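Local structure of WlaRA, TDP-fucose-3,4-ketoisomerase (Campylobacter jejuni subsp. jejuni 81116, 5TPV) at residues D48-N53 and D90-K95; S54-I59 and V108-Y113. The protein is a cupin-fold beta-barrel protein that binds thymidine-5'-diphosphate in a pocket to which both subunits contribute. One frame throughout, in Å; residues are numbered along the deposited sequence.

Contact 1: D48-N53 and D90-K95. With TYD (thymidine-5'-diphosphate), chain E.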
ATOM      1  N   ASP B  48      -5.060  -9.265 -17.584  1.00 33.64           N
ATOM      2  CA  ASP B  48      -5.584 -10.385 -18.371  1.00 36.56           C
ATOM      3  C   ASP B  48      -6.126 -11.533 -17.502  1.00 38.77           C
ATOM      4  O   ASP B  48      -5.880 -12.736 -17.721  1.00 41.15           O
ATOM      5  CB  ASP B  48      -4.534 -10.848 -19.399  1.00 38.88           C
ATOM      6  CG  ASP B  48      -4.272  -9.809 -20.477  1.00 42.67           C
ATOM      7  OD1 ASP B  48      -5.256  -9.311 -21.063  1.00 58.41           O
ATOM      8  OD2 ASP B  48      -3.077  -9.530 -20.763  1.00 54.32           O
ATOM      9  N   HIS B  49      -6.911 -11.165 -16.500  1.00 33.02           N
ATOM     10  CA  HIS B  49      -7.601 -12.178 -15.721  1.00 31.87           C
ATOM     11  C   HIS B  49      -8.692 -11.530 -14.889  1.00 29.36           C
ATOM     12  O   HIS B  49      -8.725 -10.328 -14.704  1.00 30.30           O
ATOM     13  CB  HIS B  49      -6.635 -12.931 -14.819  1.00 31.87           C
ATOM     14  CG  HIS B  49      -5.844 -12.036 -13.912  1.00 37.11           C
ATOM     15  ND1 HIS B  49      -6.329 -11.580 -12.703  1.00 41.95           N
ATOM     16  CD2 HIS B  49      -4.613 -11.478 -14.053  1.00 36.46           C
ATOM     17  CE1 HIS B  49      -5.421 -10.799 -12.129  1.00 36.43           C
ATOM     18  NE2 HIS B  49      -4.363 -10.731 -12.924  1.00 36.81           N
ATOM     19  N   ALA B  50      -9.540 -12.368 -14.332  1.00 29.17           N
ATOM     20  CA  ALA B  50     -10.533 -11.967 -13.361  1.00 29.88           C
ATOM     21  C   ALA B  50     -10.299 -12.789 -12.150  1.00 28.81           C
ATOM     22  O   ALA B  50      -9.582 -13.820 -12.169  1.00 31.47           O
ATOM     23  CB  ALA B  50     -11.929 -12.198 -13.911  1.00 37.18           C
ATOM     24  N   ASN B  51     -10.865 -12.289 -11.060  1.00 30.88           N
ATOM     25  CA  ASN B  51     -10.666 -12.911  -9.753  1.00 29.37           C
ATOM     26  C   ASN B  51     -12.030 -13.182  -9.119  1.00 34.08           C
ATOM     27  O   ASN B  51     -12.939 -12.293  -9.080  1.00 35.48           O
ATOM     28  CB  ASN B  51      -9.774 -12.054  -8.823  1.00 32.61           C
ATOM     29  CG  ASN B  51      -8.364 -11.820  -9.377  1.00 36.86           C
ATOM     30  OD1 ASN B  51      -8.169 -11.109 -10.379  1.00 40.47           O
ATOM     31  ND2 ASN B  51      -7.383 -12.399  -8.730  1.00 30.03           N
ATOM     32  N   LEU B  52     -12.173 -14.437  -8.675  1.00 31.90           N
ATOM     33  CA  LEU B  52     -13.445 -14.963  -8.139  1.00 36.13           C
ATOM     34  C   LEU B  52     -13.885 -14.329  -6.814  1.00 37.14           C
ATOM     35  O   LEU B  52     -15.061 -14.015  -6.630  1.00 43.41           O
ATOM     36  CB  LEU B  52     -13.346 -16.473  -7.949  1.00 36.92           C
ATOM     37  CG  LEU B  52     -13.397 -17.359  -9.199  1.00 39.07           C
ATOM     38  CD1 LEU B  52     -12.880 -18.737  -8.840  1.00 33.76           C
ATOM     39  CD2 LEU B  52     -14.836 -17.436  -9.729  1.00 39.58           C
ATOM     40  N   ASN B  53     -12.926 -14.084  -5.931  1.00 41.60           N
ATOM     41  CA  ASN B  53     -13.207 -13.480  -4.623  1.00 42.91           C
ATOM     42  C   ASN B  53     -12.770 -12.040  -4.365  1.00 38.80           C
ATOM     43  O   ASN B  53     -13.399 -11.347  -3.572  1.00 41.97           O
ATOM     44  CB  ASN B  53     -12.590 -14.396  -3.567  1.00 35.83           C
ATOM     45  CG  ASN B  53     -12.973 -15.847  -3.807  1.00 37.65           C
ATOM     46  OD1 ASN B  53     -14.147 -16.117  -4.084  1.00 38.15           O
ATOM     47  ND2 ASN B  53     -12.019 -16.771  -3.692  1.00 38.53           N
ATOM     48  N   ASP B  90     -15.332  -4.334  -8.171  1.00 33.55           N
ATOM     49  CA  ASP B  90     -15.851  -5.478  -7.387  1.00 36.77           C
ATOM     50  C   ASP B  90     -15.249  -6.774  -7.934  1.00 31.57           C
ATOM     51  O   ASP B  90     -14.567  -6.770  -8.967  1.00 31.42           O
ATOM     52  CB  ASP B  90     -17.370  -5.514  -7.571  1.00 43.18           C
ATOM     53  CG  ASP B  90     -18.124  -6.107  -6.382  1.00 47.21           C
ATOM     54  OD1 ASP B  90     -19.280  -5.626  -6.214  1.00 43.77           O
ATOM     55  OD2 ASP B  90     -17.588  -6.996  -5.663  1.00 35.72           O
ATOM     56  N   LYS B  91     -15.510  -7.879  -7.268  1.00 35.42           N
ATOM     57  CA  LYS B  91     -15.001  -9.168  -7.766  1.00 37.33           C
ATOM     58  C   LYS B  91     -15.570  -9.629  -9.127  1.00 31.46           C
ATOM     59  O   LYS B  91     -16.557  -9.095  -9.636  1.00 30.58           O
ATOM     60  CB  LYS B  91     -15.209 -10.240  -6.719  1.00 33.13           C
ATOM     61  CG  LYS B  91     -16.620 -10.419  -6.231  1.00 39.95           C
ATOM     62  CD  LYS B  91     -16.699 -11.645  -5.330  1.00 45.18           C
ATOM     63  CE  LYS B  91     -17.735 -11.462  -4.250  1.00 51.47           C
ATOM     64  NZ  LYS B  91     -17.953 -12.693  -3.436  1.00 55.44           N
ATOM     65  N   MET B  92     -14.888 -10.557  -9.789  1.00 40.17           N
ATOM     66  CA  MET B  92     -15.360 -11.095 -11.084  1.00 37.44           C
ATOM     67  C   MET B  92     -15.524  -9.957 -12.049  1.00 38.98           C
ATOM     68  O   MET B  92     -16.555  -9.773 -12.735  1.00 36.28           O
ATOM     69  CB  MET B  92     -16.655 -11.932 -10.927  1.00 39.64           C
ATOM     70  CG  MET B  92     -16.373 -13.351 -10.491  1.00 42.72           C
ATOM     71  SD  MET B  92     -15.279 -14.191 -11.687  1.00 44.68           S
ATOM     72  CE  MET B  92     -16.441 -14.777 -12.914  1.00 55.80           C
ATOM     73  N   ILE B  93     -14.480  -9.149 -12.104  1.00 40.07           N
ATOM     74  CA  ILE B  93     -14.389  -8.238 -13.195  1.00 34.00           C
ATOM     75  C   ILE B  93     -13.045  -8.462 -13.844  1.00 35.33           C
ATOM     76  O   ILE B  93     -12.027  -8.508 -13.155  1.00 33.96           O
ATOM     77  CB  ILE B  93     -14.600  -6.818 -12.684  1.00 34.59           C
ATOM     78  CG1 ILE B  93     -15.984  -6.710 -12.035  1.00 38.80           C
ATOM     79  CG2 ILE B  93     -14.386  -5.826 -13.822  1.00 35.89           C
ATOM     80  CD1 ILE B  93     -16.516  -5.304 -11.824  1.00 39.06           C
ATOM     81  N   TRP B  94     -13.071  -8.652 -15.155  1.00 36.80           N
ATOM     82  CA  TRP B  94     -11.845  -8.892 -15.917  1.00 36.00           C
ATOM     83  C   TRP B  94     -11.179  -7.532 -16.136  1.00 36.39           C
ATOM     84  O   TRP B  94     -11.842  -6.499 -16.352  1.00 35.01           O
ATOM     85  CB  TRP B  94     -12.189  -9.472 -17.267  1.00 36.02           C
ATOM     86  CG  TRP B  94     -11.058  -9.775 -18.182  1.00 35.28           C
ATOM     87  CD1 TRP B  94     -10.410  -8.920 -19.019  1.00 35.85           C
ATOM     88  CD2 TRP B  94     -10.482 -11.057 -18.403  1.00 35.70           C
ATOM     89  NE1 TRP B  94      -9.470  -9.601 -19.770  1.00 33.25           N
ATOM     90  CE2 TRP B  94      -9.483 -10.909 -19.387  1.00 33.37           C
ATOM     91  CE3 TRP B  94     -10.730 -12.322 -17.874  1.00 33.89           C
ATOM     92  CZ2 TRP B  94      -8.711 -11.969 -19.838  1.00 44.03           C
ATOM     93  CZ3 TRP B  94      -9.959 -13.391 -18.348  1.00 40.12           C
ATOM     94  CH2 TRP B  94      -8.968 -13.206 -19.303  1.00 40.58           C
ATOM     95  N   LYS B  95      -9.856  -7.556 -16.115  1.00 31.54           N
ATOM     96  CA  LYS B  95      -9.099  -6.323 -16.296  1.00 35.39           C
ATOM     97  C   LYS B  95      -7.799  -6.551 -17.036  1.00 28.99           C
ATOM     98  O   LYS B  95      -7.202  -7.616 -16.952  1.00 30.59           O
ATOM     99  CB  LYS B  95      -8.871  -5.644 -14.931  1.00 34.53           C
ATOM    100  CG  LYS B  95      -7.598  -5.981 -14.182  1.00 30.01           C
ATOM    101  CD  LYS B  95      -7.573  -7.343 -13.567  1.00 33.38           C
ATOM    102  CE  LYS B  95      -8.691  -7.573 -12.579  1.00 34.76           C
ATOM    103  NZ  LYS B  95      -8.505  -8.936 -12.056  1.00 35.61           N
TER
HETATM  104  PA  TYD E 201      -0.820 -11.843 -11.906  1.00 35.99           P
HETATM  105  O1A TYD E 201      -1.037 -13.195 -12.542  1.00 38.67           O
HETATM  106  O2A TYD E 201      -1.924 -11.205 -11.097  1.00 39.31           O
HETATM  107  O3A TYD E 201      -0.379 -10.809 -13.060  1.00 32.16           O
HETATM  108  PB  TYD E 201      -0.796  -9.257 -12.969  1.00 35.58           P
HETATM  109  O1B TYD E 201      -0.375  -8.689 -14.303  1.00 35.74           O
HETATM  110  O2B TYD E 201      -2.290  -9.293 -12.750  1.00 33.09           O
HETATM  111  O3B TYD E 201      -0.006  -8.735 -11.793  1.00 37.25           O
HETATM  112  O5' TYD E 201       0.497 -11.924 -10.985  1.00 36.29           O
HETATM  113  C5' TYD E 201       1.793 -11.993 -11.577  1.00 37.52           C
HETATM  114  C4' TYD E 201       2.522 -13.228 -11.065  1.00 34.81           C
HETATM  115  O4' TYD E 201       3.048 -12.973  -9.760  1.00 34.20           O
HETATM  116  C3' TYD E 201       1.583 -14.419 -10.962  1.00 34.64           C
HETATM  117  O3' TYD E 201       2.047 -15.484 -11.797  1.00 37.53           O
HETATM  118  C2' TYD E 201       1.598 -14.854  -9.509  1.00 31.65           C
HETATM  119  C1' TYD E 201       2.547 -13.901  -8.795  1.00 31.71           C
HETATM  120  N1  TYD E 201       1.826 -13.181  -7.744  1.00 30.56           N
HETATM  121  C2  TYD E 201       2.010 -13.552  -6.393  1.00 34.93           C
HETATM  122  O2  TYD E 201       2.788 -14.490  -6.115  1.00 34.14           O
HETATM  123  N3  TYD E 201       1.368 -12.917  -5.402  1.00 32.84           N
HETATM  124  C4  TYD E 201       0.530 -11.910  -5.668  1.00 32.93           C
HETATM  125  O4  TYD E 201      -0.066 -11.321  -4.741  1.00 32.21           O
HETATM  126  C5  TYD E 201       0.319 -11.502  -7.078  1.00 32.70           C
HETATM  127  C5M TYD E 201      -0.618 -10.372  -7.418  1.00 33.79           C
HETATM  128  C6  TYD E 201       1.000 -12.182  -8.076  1.00 31.58           C
HETATM  129  O   HOH W   1     -11.370  -9.501 -10.999  1.00 29.23           O
HETATM  130  O   HOH W   2     -16.978 -15.189  -3.815  1.00 51.20           O
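W94 lays its indole flat against the backbone of D48 and H49, with H49 N over the ring centre and D48 C 3.5 Å from CZ2; broad and apolar, the ring suits a backbone ledge. With CG anti to the backbone N (chi1 180°), it lies along the facing strand instead of leaving it, and Y123 meets it edge-to-face. D48, in a left-handed conformation, shares K95 with H49 in a G1 beta bulge, where D48 N bonds K95 O at 2.8 Å. On the other face of the sheet K95 folds back, bent at chi2 and chi3, so that CD lies above one face of the imidazole, offset toward its rim, and NZ reaches H49 O at 3.0 Å from above the carbonyl plane. Water 1 accepts from NZ and from N51 N and donates to I93 O. N51 OD1 lies 2.8 Å from NZ, while its ND2 is held by E118. M92 belongs to this tight part: its N bonds N51 O at 2.7 Å, and SD runs beside L52 CD2. The fit relaxes at K91 and N53, where K91 CD lies against L52 O at 3.2 Å and its amine joins N53 OD1 through water 2. The flexible lysine suits this exposed end. H49 ND1 bonds N51 OD1 weakly, and NE2 bonds O2B of thymidine-5'-diphosphate almost straight (167°), consistent with K95 (through H49 O) and N51 forming a second shell behind a ligand-binding histidine.

Contact 2: S54-I59 and V108-Y113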
ATOM      1  N   SER B  54     -11.643 -11.616  -4.926  1.00 37.36           N
ATOM      2  CA  SER B  54     -10.979 -10.399  -4.484  1.00 32.96           C
ATOM      3  C   SER B  54     -11.674  -9.210  -5.122  1.00 32.54           C
ATOM      4  O   SER B  54     -12.027  -9.201  -6.311  1.00 30.99           O
ATOM      5  CB  SER B  54      -9.510 -10.380  -4.910  1.00 30.16           C
ATOM      6  OG  SER B  54      -8.766 -11.478  -4.401  1.00 31.71           O
ATOM      7  N   GLU B  55     -11.783  -8.184  -4.296  1.00 31.59           N
ATOM      8  CA  GLU B  55     -11.980  -6.827  -4.736  1.00 31.61           C
ATOM      9  C   GLU B  55     -10.636  -6.052  -4.688  1.00 28.94           C
ATOM     10  O   GLU B  55      -9.674  -6.458  -4.023  1.00 29.64           O
ATOM     11  CB  GLU B  55     -13.007  -6.199  -3.792  1.00 37.10           C
ATOM     12  CG  GLU B  55     -14.398  -6.780  -3.880  1.00 43.18           C
ATOM     13  CD  GLU B  55     -15.263  -6.337  -2.709  1.00 48.66           C
ATOM     14  OE1 GLU B  55     -15.639  -5.130  -2.618  1.00 46.41           O
ATOM     15  OE2 GLU B  55     -15.552  -7.221  -1.878  1.00 42.27           O
ATOM     16  N   PHE B  56     -10.599  -4.940  -5.399  1.00 28.41           N
ATOM     17  CA  PHE B  56      -9.364  -4.204  -5.678  1.00 29.58           C
ATOM     18  C   PHE B  56      -9.641  -2.716  -5.607  1.00 29.55           C
ATOM     19  O   PHE B  56     -10.727  -2.293  -5.975  1.00 29.42           O
ATOM     20  CB  PHE B  56      -8.788  -4.506  -7.049  1.00 26.90           C
ATOM     21  CG  PHE B  56      -8.346  -5.911  -7.175  1.00 31.01           C
ATOM     22  CD1 PHE B  56      -7.171  -6.321  -6.589  1.00 26.57           C
ATOM     23  CD2 PHE B  56      -9.120  -6.845  -7.860  1.00 38.40           C
ATOM     24  CE1 PHE B  56      -6.762  -7.645  -6.609  1.00 26.12           C
ATOM     25  CE2 PHE B  56      -8.712  -8.183  -7.910  1.00 29.72           C
ATOM     26  CZ  PHE B  56      -7.561  -8.581  -7.273  1.00 30.34           C
ATOM     27  N   ILE B  57      -8.670  -1.956  -5.092  1.00 28.74           N
ATOM     28  CA  ILE B  57      -8.479  -0.553  -5.518  1.00 26.28           C
ATOM     29  C   ILE B  57      -7.109  -0.318  -6.179  1.00 25.34           C
ATOM     30  O   ILE B  57      -6.085  -0.694  -5.651  1.00 29.36           O
ATOM     31  CB  ILE B  57      -8.606   0.355  -4.294  1.00 28.27           C
ATOM     32  CG1 ILE B  57     -10.019   0.314  -3.768  1.00 29.89           C
ATOM     33  CG2 ILE B  57      -8.368   1.825  -4.624  1.00 30.45           C
ATOM     34  CD1 ILE B  57     -10.149   0.947  -2.411  1.00 31.38           C
ATOM     35  N   PHE B  58      -7.115   0.329  -7.327  1.00 27.43           N
ATOM     36  CA  PHE B  58      -5.944   0.581  -8.149  1.00 30.12           C
ATOM     37  C   PHE B  58      -5.656   2.091  -8.035  1.00 30.14           C
ATOM     38  O   PHE B  58      -6.551   2.919  -8.217  1.00 29.64           O
ATOM     39  CB  PHE B  58      -6.224   0.273  -9.648  1.00 32.12           C
ATOM     40  CG  PHE B  58      -6.581  -1.158  -9.929  1.00 33.62           C
ATOM     41  CD1 PHE B  58      -5.600  -2.104 -10.075  1.00 36.02           C
ATOM     42  CD2 PHE B  58      -7.910  -1.565 -10.012  1.00 33.88           C
ATOM     43  CE1 PHE B  58      -5.921  -3.444 -10.276  1.00 40.03           C
ATOM     44  CE2 PHE B  58      -8.239  -2.890 -10.222  1.00 34.70           C
ATOM     45  CZ  PHE B  58      -7.243  -3.833 -10.363  1.00 32.88           C
ATOM     46  N   ILE B  59      -4.405   2.434  -7.795  1.00 25.97           N
ATOM     47  CA  ILE B  59      -3.979   3.820  -7.627  1.00 27.14           C
ATOM     48  C   ILE B  59      -2.662   3.994  -8.361  1.00 31.25           C
ATOM     49  O   ILE B  59      -1.722   3.190  -8.162  1.00 29.37           O
ATOM     50  CB  ILE B  59      -3.766   4.081  -6.121  1.00 27.57           C
ATOM     51  CG1 ILE B  59      -4.985   3.709  -5.308  1.00 29.43           C
ATOM     52  CG2 ILE B  59      -3.373   5.519  -5.816  1.00 29.00           C
ATOM     53  CD1 ILE B  59      -4.713   3.627  -3.828  1.00 31.94           C
ATOM     54  N   VAL B 108      -1.951  -1.349  -5.600  1.00 29.45           N
ATOM     55  CA  VAL B 108      -3.182  -2.110  -5.487  1.00 28.35           C
ATOM     56  C   VAL B 108      -3.455  -2.583  -4.076  1.00 27.22           C
ATOM     57  O   VAL B 108      -2.631  -3.167  -3.397  1.00 25.74           O
ATOM     58  CB  VAL B 108      -3.103  -3.328  -6.444  1.00 29.46           C
ATOM     59  CG1 VAL B 108      -4.487  -3.957  -6.615  1.00 27.56           C
ATOM     60  CG2 VAL B 108      -2.588  -2.860  -7.793  1.00 23.80           C
ATOM     61  N   LEU B 109      -4.678  -2.336  -3.626  1.00 27.93           N
ATOM     62  CA  LEU B 109      -5.168  -2.856  -2.357  1.00 26.88           C
ATOM     63  C   LEU B 109      -6.214  -3.939  -2.646  1.00 26.24           C
ATOM     64  O   LEU B 109      -7.032  -3.801  -3.579  1.00 27.98           O
ATOM     65  CB  LEU B 109      -5.861  -1.730  -1.598  1.00 27.85           C
ATOM     66  CG  LEU B 109      -5.257  -0.307  -1.750  1.00 32.09           C
ATOM     67  CD1 LEU B 109      -6.087   0.736  -1.074  1.00 33.06           C
ATOM     68  CD2 LEU B 109      -3.852  -0.214  -1.200  1.00 33.73           C
ATOM     69  N   THR B 110      -6.187  -4.984  -1.829  1.00 27.72           N
ATOM     70  CA  THR B 110      -7.141  -6.057  -1.927  1.00 31.24           C
ATOM     71  C   THR B 110      -7.450  -6.686  -0.551  1.00 32.93           C
ATOM     72  O   THR B 110      -6.768  -6.493   0.467  1.00 28.30           O
ATOM     73  CB  THR B 110      -6.707  -7.111  -2.950  1.00 31.83           C
ATOM     74  OG1 THR B 110      -7.752  -8.087  -3.184  1.00 35.33           O
ATOM     75  CG2 THR B 110      -5.525  -7.831  -2.436  1.00 27.78           C
ATOM     76  N   ASN B 111      -8.581  -7.378  -0.542  1.00 31.82           N
ATOM     77  CA  ASN B 111      -9.163  -7.956   0.680  1.00 30.11           C
ATOM     78  C   ASN B 111      -8.855  -9.434   0.838  1.00 36.66           C
ATOM     79  O   ASN B 111      -9.440 -10.054   1.689  1.00 32.19           O
ATOM     80  CB  ASN B 111     -10.666  -7.727   0.691  1.00 32.44           C
ATOM     81  CG  ASN B 111     -11.386  -8.390  -0.497  1.00 35.23           C
ATOM     82  OD1 ASN B 111     -10.864  -8.529  -1.581  1.00 30.00           O
ATOM     83  ND2 ASN B 111     -12.629  -8.746  -0.287  1.00 41.17           N
ATOM     84  N   THR B 112      -7.916 -10.003   0.074  1.00 36.71           N
ATOM     85  CA  THR B 112      -7.597 -11.420   0.276  1.00 33.69           C
ATOM     86  C   THR B 112      -6.141 -11.699   0.310  1.00 32.63           C
ATOM     87  O   THR B 112      -5.377 -10.947  -0.278  1.00 33.71           O
ATOM     88  CB  THR B 112      -8.135 -12.273  -0.916  1.00 37.61           C
ATOM     89  OG1 THR B 112      -7.545 -11.811  -2.131  1.00 45.42           O
ATOM     90  CG2 THR B 112      -9.637 -12.115  -1.114  1.00 33.64           C
ATOM     91  N   TYR B 113      -5.765 -12.857   0.859  1.00 28.01           N
ATOM     92  CA  TYR B 113      -4.462 -13.404   0.607  1.00 32.34           C
ATOM     93  C   TYR B 113      -4.307 -13.865  -0.846  1.00 35.83           C
ATOM     94  O   TYR B 113      -5.285 -14.223  -1.459  1.00 38.59           O
ATOM     95  CB  TYR B 113      -4.178 -14.576   1.549  1.00 34.45           C
ATOM     96  CG  TYR B 113      -4.190 -14.212   3.039  1.00 47.00           C
ATOM     97  CD1 TYR B 113      -3.418 -13.168   3.547  1.00 48.57           C
ATOM     98  CD2 TYR B 113      -4.916 -14.981   3.941  1.00 62.47           C
ATOM     99  CE1 TYR B 113      -3.398 -12.861   4.881  1.00 53.72           C
ATOM    100  CE2 TYR B 113      -4.898 -14.699   5.279  1.00 64.41           C
ATOM    101  CZ  TYR B 113      -4.157 -13.625   5.732  1.00 66.43           C
ATOM    102  OH  TYR B 113      -4.166 -13.359   7.063  1.00 67.32           O
TER
HETATM  103  O   HOH W   3     -14.819  -9.718  -1.610  1.00 42.30           O
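I57 and L109 form an antiparallel hydrogen-bonded pair: I57 N meets L109 O at 2.9 Å and L109 N meets I57 O at 3.0 Å. The strands run 168° apart in direction with axes 4.7 Å from each other, and F58 with V108 makes the adjoining non-hydrogen-bonded pair. From T110 onward side chains take over from the ladder. A chi1 of -172° swings T110 OG1 beside its own carbonyl carbon, from where it donates to E55 O at 2.7 Å, and N111 OD1 accepts a hydrogen bond from E55 N at 2.9 Å, the donor tilted off the amide plane. Threonine and asparagine suit this end because they serve backbone groups the ladder has left behind. N111 ND2 is bridged to E55 OE2 by water 3, while OE1 bonds Y88. The hydroxyls of S54 and T112 sit 2.6 Å apart, and S54 OG also bonds E118. On the face bearing F56, F58 and V108 the valine branches divide their work: CG1 meets F56 CD1 at 3.6 Å and CG2 meets F58 CD1 at 3.9 Å, so a beta-branched residue fits between two rings. On the opposite face L109 CD1 packs on I57 CB and touches I59, beside F8 and, from the second subunit, I34 and Y36. Here the pair forms part of one wall of the cupin beta-barrel, with the face of I57, I59 and L109 also meeting the second subunit.

Contact 1 joins strands 46-51 and 94-98 of one sheet, contact 2 strands 56-62 and 105-110 of the other, so they represent the two walls of the cupin barrel. Their segments alternate along the chain, with N53 leading straight into S54, and their centres lie 11 Å apart. F56 CE2 packs on N51 OD1 between the two sheets, and K91 CB touches S54 O where the loops meet. Contact 2 is buried and mainly apolar, its polar groups gathered at the strand ends; contact 1 is partly buried, combining lysine, histidine, asparagine and water beside the ligand with an exposed end at K91 and N53. Contact 2 reaches the second subunit directly, whereas the segments of contact 1 touch none of it.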